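Local coordinates for regulatory protein PCRH (Pseudomonas aeruginosa, PDB 2XCB), which binds the chaperone-binding region of the minor translocator protein PopD, acting as its type III secretion chaperone, at residues A[102-113]-A[129-140]. Numbering follows the deposited sequence.
Sequences LDGAESGFYSAR and AGAMLEAVTARK
Leu102 lies alongside Lys140, the two side chains running past each other in opposite directions with Leu102 CD1 3.8 Å from Lys140 CG. Beyond this apolar contact the ammonium of the same Lys140 forms salt bridges to two carboxylates: Lys140 NZ is 2.6 Å from both Asp103 OD1 and Glu106 OE1. The approach differs at the two acids, anti at Asp103 and syn at Glu106, with the nitrogen about 30° out of each carboxylate plane. Glu106 reaches this site because CG stands anti to the backbone N (chi1 174°) and the chain runs on extended; its other oxygen, OE2, is 3.2 Å from Thr137 OG1, a hydroxyl that also has Leu133 O within reach. The aliphatic part of Glu106 rests on Leu133 CD1, and Val136 in turn fits between Leu102, Ala105, Glu106 and Phe109.

Phe109 is the aromatic knob, set among Ala129, Met132, Leu133 and Val136. Met132 CB sits almost centrally over the ring face, 3.4 Å from the centroid, a CH-pi contact, whereas Val136 CG2 meets the ring edge; Phe90 of helix 87-98 adds an edge-to-face ring contact. At the far end Ala112 and Arg113 pack on Ala129, CB to CB, and the bent Arg113 chain lays one guanidinium face over Leu133 CD2, 3.4 Å from Arg113 NH2.

Between segments 102-113 and 129-140 the axes come within 8.4 Å, with their directions 154° apart; with reciprocal knobs-into-holes packing, this defines a close antiparallel helix pair, as expected at the C-terminal end of the all-helical TPR-like fold of this chaperone class.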
ATOM      1  N   LEU A 102      16.644 -32.397  -4.196  1.00 23.49           N
ATOM      2  CA  LEU A 102      15.793 -33.173  -5.106  1.00 23.86           C
ATOM      3  C   LEU A 102      14.582 -33.847  -4.493  1.00 22.34           C
ATOM      4  O   LEU A 102      13.543 -34.026  -5.146  1.00 19.42           O
ATOM      5  CB  LEU A 102      16.649 -34.252  -5.860  1.00 23.31           C
ATOM      6  CG  LEU A 102      17.703 -33.710  -6.811  1.00 29.34           C
ATOM      7  CD1 LEU A 102      18.347 -34.855  -7.615  1.00 35.87           C
ATOM      8  CD2 LEU A 102      17.089 -32.732  -7.777  1.00 34.15           C
ATOM      9  N   ASP A 103      14.761 -34.318  -3.273  1.00 21.91           N
ATOM     10  CA  ASP A 103      13.665 -34.931  -2.524  1.00 24.01           C
ATOM     11  C   ASP A 103      12.546 -33.905  -2.208  1.00 23.33           C
ATOM     12  O   ASP A 103      11.360 -34.202  -2.368  1.00 22.49           O
ATOM     13  CB  ASP A 103      14.202 -35.466  -1.192  1.00 25.34           C
ATOM     14  CG  ASP A 103      15.151 -36.689  -1.369  1.00 29.64           C
ATOM     15  OD1 ASP A 103      15.164 -37.274  -2.442  1.00 29.87           O
ATOM     16  OD2 ASP A 103      15.902 -37.032  -0.418  1.00 34.84           O
ATOM     17  N   GLY A 104      12.927 -32.697  -1.762  1.00 21.52           N
ATOM     18  CA  GLY A 104      11.906 -31.658  -1.585  1.00 20.78           C
ATOM     19  C   GLY A 104      11.200 -31.367  -2.914  1.00 19.73           C
ATOM     20  O   GLY A 104       9.986 -31.206  -2.962  1.00 19.61           O
ATOM     21  N   ALA A 105      11.918 -31.310  -4.018  1.00 19.58           N
ATOM     22  CA  ALA A 105      11.242 -30.901  -5.258  1.00 18.21           C
ATOM     23  C   ALA A 105      10.302 -32.001  -5.698  1.00 18.94           C
ATOM     24  O   ALA A 105       9.219 -31.739  -6.254  1.00 19.08           O
ATOM     25  CB  ALA A 105      12.275 -30.621  -6.386  1.00 17.73           C
ATOM     26  N   GLU A 106      10.780 -33.242  -5.596  1.00 18.47           N
ATOM     27  CA  GLU A 106       9.922 -34.399  -5.967  1.00 20.66           C
ATOM     28  C   GLU A 106       8.606 -34.391  -5.150  1.00 19.51           C
ATOM     29  O   GLU A 106       7.562 -34.579  -5.726  1.00 18.89           O
ATOM     30  CB  GLU A 106      10.678 -35.710  -5.697  1.00 20.74           C
ATOM     31  CG  GLU A 106       9.851 -36.970  -5.902  1.00 24.11           C
ATOM     32  CD  GLU A 106      10.705 -38.252  -5.908  1.00 32.23           C
ATOM     33  OE1 GLU A 106      11.417 -38.484  -4.902  1.00 30.91           O
ATOM     34  OE2 GLU A 106      10.682 -38.994  -6.919  1.00 30.98           O
ATOM     35  N   SER A 107       8.705 -34.229  -3.814  1.00 20.63           N
ATOM     36  CA  SER A 107       7.512 -34.153  -2.935  0.50 21.43           C
ATOM     37  C   SER A 107       6.566 -33.051  -3.416  1.00 21.71           C
ATOM     38  O   SER A 107       5.348 -33.287  -3.597  1.00 21.67           O
ATOM     39  CB  SER A 107       7.922 -33.814  -1.497  0.50 22.40           C
ATOM     40  OG  SER A 107       8.900 -34.695  -1.031  0.50 24.24           O
ATOM     41  N   GLY A 108       7.126 -31.851  -3.689  1.00 19.93           N
ATOM     42  CA  GLY A 108       6.269 -30.679  -4.055  1.00 21.82           C
ATOM     43  C   GLY A 108       5.530 -30.906  -5.365  1.00 19.40           C
ATOM     44  O   GLY A 108       4.321 -30.573  -5.482  1.00 19.75           O
ATOM     45  N   PHE A 109       6.267 -31.399  -6.366  1.00 19.49           N
ATOM     46  CA  PHE A 109       5.676 -31.589  -7.733  1.00 19.77           C
ATOM     47  C   PHE A 109       4.639 -32.727  -7.655  1.00 19.14           C
ATOM     48  O   PHE A 109       3.608 -32.660  -8.283  1.00 19.59           O
ATOM     49  CB  PHE A 109       6.752 -31.934  -8.780  1.00 20.01           C
ATOM     50  CG  PHE A 109       7.629 -30.756  -9.179  1.00 20.99           C
ATOM     51  CD1 PHE A 109       7.063 -29.537  -9.524  1.00 22.71           C
ATOM     52  CD2 PHE A 109       9.013 -30.880  -9.187  1.00 20.17           C
ATOM     53  CE1 PHE A 109       7.866 -28.411  -9.873  1.00 23.57           C
ATOM     54  CE2 PHE A 109       9.818 -29.796  -9.577  1.00 24.00           C
ATOM     55  CZ  PHE A 109       9.232 -28.546  -9.902  1.00 20.96           C
ATOM     56  N   TYR A 110       4.922 -33.766  -6.880  1.00 18.14           N
ATOM     57  CA  TYR A 110       3.932 -34.840  -6.574  1.00 19.10           C
ATOM     58  C   TYR A 110       2.606 -34.305  -5.952  1.00 18.56           C
ATOM     59  O   TYR A 110       1.473 -34.514  -6.512  1.00 20.17           O
ATOM     60  CB  TYR A 110       4.637 -35.836  -5.651  1.00 19.38           C
ATOM     61  CG  TYR A 110       3.831 -37.115  -5.331  1.00 21.93           C
ATOM     62  CD1 TYR A 110       3.762 -38.198  -6.262  1.00 20.58           C
ATOM     63  CD2 TYR A 110       3.175 -37.227  -4.102  1.00 24.84           C
ATOM     64  CE1 TYR A 110       3.030 -39.394  -5.963  1.00 21.83           C
ATOM     65  CE2 TYR A 110       2.418 -38.410  -3.775  1.00 23.78           C
ATOM     66  CZ  TYR A 110       2.384 -39.485  -4.697  1.00 22.88           C
ATOM     67  OH  TYR A 110       1.646 -40.595  -4.341  1.00 22.46           O
ATOM     68  N   SER A 111       2.735 -33.540  -4.848  1.00 18.89           N
ATOM     69  CA  SER A 111       1.563 -32.889  -4.221  0.50 18.13           C
ATOM     70  C   SER A 111       0.861 -31.968  -5.195  1.00 19.04           C
ATOM     71  O   SER A 111      -0.360 -32.002  -5.285  1.00 19.49           O
ATOM     72  CB  SER A 111       1.954 -32.103  -2.979  0.50 18.74           C
ATOM     73  OG  SER A 111       2.428 -32.994  -1.991  0.50 15.57           O
ATOM     74  N   ALA A 112       1.636 -31.158  -5.927  1.00 18.82           N
ATOM     75  CA  ALA A 112       1.033 -30.207  -6.887  1.00 19.14           C
ATOM     76  C   ALA A 112       0.249 -30.943  -7.945  1.00 21.36           C
ATOM     77  O   ALA A 112      -0.836 -30.490  -8.379  1.00 20.58           O
ATOM     78  CB  ALA A 112       2.133 -29.304  -7.537  1.00 18.04           C
ATOM     79  N   ARG A 113       0.795 -32.086  -8.398  1.00 21.30           N
ATOM     80  CA  ARG A 113       0.040 -32.801  -9.419  1.00 21.92           C
ATOM     81  C   ARG A 113      -1.268 -33.309  -8.831  1.00 20.11           C
ATOM     82  O   ARG A 113      -2.295 -33.182  -9.442  1.00 18.59           O
ATOM     83  CB  ARG A 113       0.822 -33.955 -10.136  1.00 21.69           C
ATOM     84  CG  ARG A 113      -0.139 -34.654 -11.171  1.00 26.51           C
ATOM     85  CD  ARG A 113       0.438 -35.808 -12.035  1.00 33.71           C
ATOM     86  NE  ARG A 113       1.019 -36.829 -11.194  1.00 36.01           N
ATOM     87  CZ  ARG A 113       1.906 -37.725 -11.606  1.00 39.96           C
ATOM     88  NH1 ARG A 113       2.291 -37.742 -12.873  1.00 42.27           N
ATOM     89  NH2 ARG A 113       2.418 -38.589 -10.735  1.00 37.84           N
ATOM     90  N   ALA A 129       3.175 -30.114 -13.517  1.00 24.50           N
ATOM     91  CA  ALA A 129       3.622 -30.738 -12.305  1.00 24.28           C
ATOM     92  C   ALA A 129       4.058 -32.180 -12.629  1.00 23.90           C
ATOM     93  O   ALA A 129       5.036 -32.661 -12.079  1.00 25.81           O
ATOM     94  CB  ALA A 129       2.507 -30.706 -11.270  1.00 23.09           C
ATOM     95  N   GLY A 130       3.326 -32.856 -13.497  1.00 25.25           N
ATOM     96  CA  GLY A 130       3.641 -34.245 -13.902  1.00 25.65           C
ATOM     97  C   GLY A 130       4.925 -34.238 -14.701  1.00 26.91           C
ATOM     98  O   GLY A 130       5.836 -35.036 -14.392  1.00 27.00           O
ATOM     99  N   ALA A 131       5.079 -33.268 -15.627  1.00 26.41           N
ATOM    100  CA  ALA A 131       6.337 -33.155 -16.412  1.00 26.61           C
ATOM    101  C   ALA A 131       7.563 -32.899 -15.528  1.00 27.23           C
ATOM    102  O   ALA A 131       8.628 -33.568 -15.668  1.00 26.36           O
ATOM    103  CB  ALA A 131       6.240 -32.061 -17.510  1.00 26.42           C
ATOM    104  N   MET A 132       7.432 -31.922 -14.615  1.00 26.57           N
ATOM    105  CA  MET A 132       8.511 -31.639 -13.664  1.00 25.80           C
ATOM    106  C   MET A 132       8.818 -32.808 -12.744  1.00 25.43           C
ATOM    107  O   MET A 132      10.001 -33.116 -12.453  1.00 24.62           O
ATOM    108  CB  MET A 132       8.223 -30.342 -12.843  1.00 25.70           C
ATOM    109  CG  MET A 132       8.284 -29.052 -13.667  1.00 30.12           C
ATOM    110  SD  MET A 132       9.839 -28.938 -14.604  1.00 30.37           S
ATOM    111  CE  MET A 132      11.067 -28.667 -13.297  1.00 29.89           C
ATOM    112  N   LEU A 133       7.780 -33.464 -12.243  1.00 23.85           N
ATOM    113  CA  LEU A 133       8.024 -34.634 -11.417  1.00 25.85           C
ATOM    114  C   LEU A 133       8.860 -35.696 -12.158  1.00 25.98           C
ATOM    115  O   LEU A 133       9.824 -36.239 -11.618  1.00 25.82           O
ATOM    116  CB  LEU A 133       6.681 -35.253 -10.949  1.00 24.83           C
ATOM    117  CG  LEU A 133       6.807 -36.546 -10.104  1.00 26.66           C
ATOM    118  CD1 LEU A 133       7.577 -36.321  -8.829  1.00 28.80           C
ATOM    119  CD2 LEU A 133       5.397 -37.120  -9.842  1.00 26.45           C
ATOM    120  N   GLU A 134       8.473 -35.969 -13.390  1.00 27.00           N
ATOM    121  CA  GLU A 134       9.175 -36.965 -14.232  1.00 29.78           C
ATOM    122  C   GLU A 134      10.661 -36.545 -14.403  1.00 28.94           C
ATOM    123  O   GLU A 134      11.581 -37.384 -14.303  1.00 28.72           O
ATOM    124  CB  GLU A 134       8.519 -37.032 -15.615  1.00 29.91           C
ATOM    125  CG  GLU A 134       7.084 -37.633 -15.664  1.00 38.24           C
ATOM    126  CD  GLU A 134       6.529 -37.759 -17.136  1.00 49.71           C
ATOM    127  OE1 GLU A 134       5.295 -37.556 -17.345  1.00 53.95           O
ATOM    128  OE2 GLU A 134       7.326 -38.029 -18.089  1.00 51.68           O
ATOM    129  N   ALA A 135      10.875 -35.225 -14.635  1.00 28.21           N
ATOM    130  CA  ALA A 135      12.221 -34.691 -14.817  1.00 27.77           C
ATOM    131  C   ALA A 135      13.035 -34.908 -13.589  1.00 27.21           C
ATOM    132  O   ALA A 135      14.182 -35.353 -13.677  1.00 27.47           O
ATOM    133  CB  ALA A 135      12.210 -33.186 -15.194  1.00 26.47           C
ATOM    134  N   VAL A 136      12.455 -34.620 -12.420  1.00 26.80           N
ATOM    135  CA  VAL A 136      13.184 -34.781 -11.177  1.00 25.86           C
ATOM    136  C   VAL A 136      13.500 -36.241 -10.830  1.00 27.13           C
ATOM    137  O   VAL A 136      14.574 -36.574 -10.323  1.00 26.41           O
ATOM    138  CB  VAL A 136      12.377 -34.129  -9.969  1.00 27.54           C
ATOM    139  CG1 VAL A 136      12.979 -34.578  -8.639  1.00 24.75           C
ATOM    140  CG2 VAL A 136      12.401 -32.596 -10.055  1.00 25.92           C
ATOM    141  N   THR A 137      12.530 -37.110 -11.035  1.00 28.71           N
ATOM    142  CA  THR A 137      12.730 -38.554 -10.788  1.00 29.80           C
ATOM    143  C   THR A 137      13.853 -39.079 -11.695  1.00 29.56           C
ATOM    144  O   THR A 137      14.740 -39.844 -11.223  1.00 28.66           O
ATOM    145  CB  THR A 137      11.425 -39.361 -11.046  1.00 29.86           C
ATOM    146  OG1 THR A 137      10.410 -38.902 -10.130  1.00 32.51           O
ATOM    147  CG2 THR A 137      11.684 -40.887 -10.831  1.00 33.00           C
ATOM    148  N   ALA A 138      13.836 -38.649 -12.967  1.00 28.84           N
ATOM    149  CA  ALA A 138      14.933 -38.976 -13.927  1.00 28.99           C
ATOM    150  C   ALA A 138      16.336 -38.584 -13.392  1.00 29.07           C
ATOM    151  O   ALA A 138      17.294 -39.347 -13.549  1.00 29.57           O
ATOM    152  CB  ALA A 138      14.665 -38.373 -15.308  1.00 28.68           C
ATOM    153  N   ARG A 139      16.446 -37.411 -12.752  1.00 28.51           N
ATOM    154  CA  ARG A 139      17.725 -36.949 -12.200  0.50 29.00           C
ATOM    155  C   ARG A 139      18.116 -37.747 -10.960  1.00 29.70           C
ATOM    156  O   ARG A 139      19.316 -38.008 -10.737  1.00 29.11           O
ATOM    157  CB  ARG A 139      17.687 -35.440 -11.887  0.50 29.18           C
ATOM    158  CG  ARG A 139      17.186 -34.564 -13.072  0.50 29.30           C
ATOM    159  CD  ARG A 139      18.042 -33.322 -13.275  0.50 32.12           C
ATOM    160  NE  ARG A 139      17.412 -32.073 -12.878  0.50 32.44           N
ATOM    161  CZ  ARG A 139      16.535 -31.392 -13.616  0.50 30.75           C
ATOM    162  NH1 ARG A 139      16.142 -31.855 -14.792  0.50 33.49           N
ATOM    163  NH2 ARG A 139      16.043 -30.258 -13.165  0.50 22.84           N
ATOM    164  N   LYS A 140      17.128 -38.146 -10.142  1.00 29.36           N
ATOM    165  CA  LYS A 140      17.484 -38.944  -8.940  1.00 31.56           C
ATOM    166  C   LYS A 140      17.919 -40.351  -9.363  1.00 32.73           C
ATOM    167  O   LYS A 140      18.741 -40.960  -8.704  1.00 32.82           O
ATOM    168  CB  LYS A 140      16.306 -39.079  -7.931  1.00 30.17           C
ATOM    169  CG  LYS A 140      16.170 -37.912  -6.946  1.00 29.67           C
ATOM    170  CD  LYS A 140      14.829 -37.978  -6.226  1.00 34.58           C
ATOM    171  CE  LYS A 140      14.824 -39.128  -5.203  1.00 32.94           C
ATOM    172  NZ  LYS A 140      13.893 -38.734  -4.102  1.00 36.54           N
TER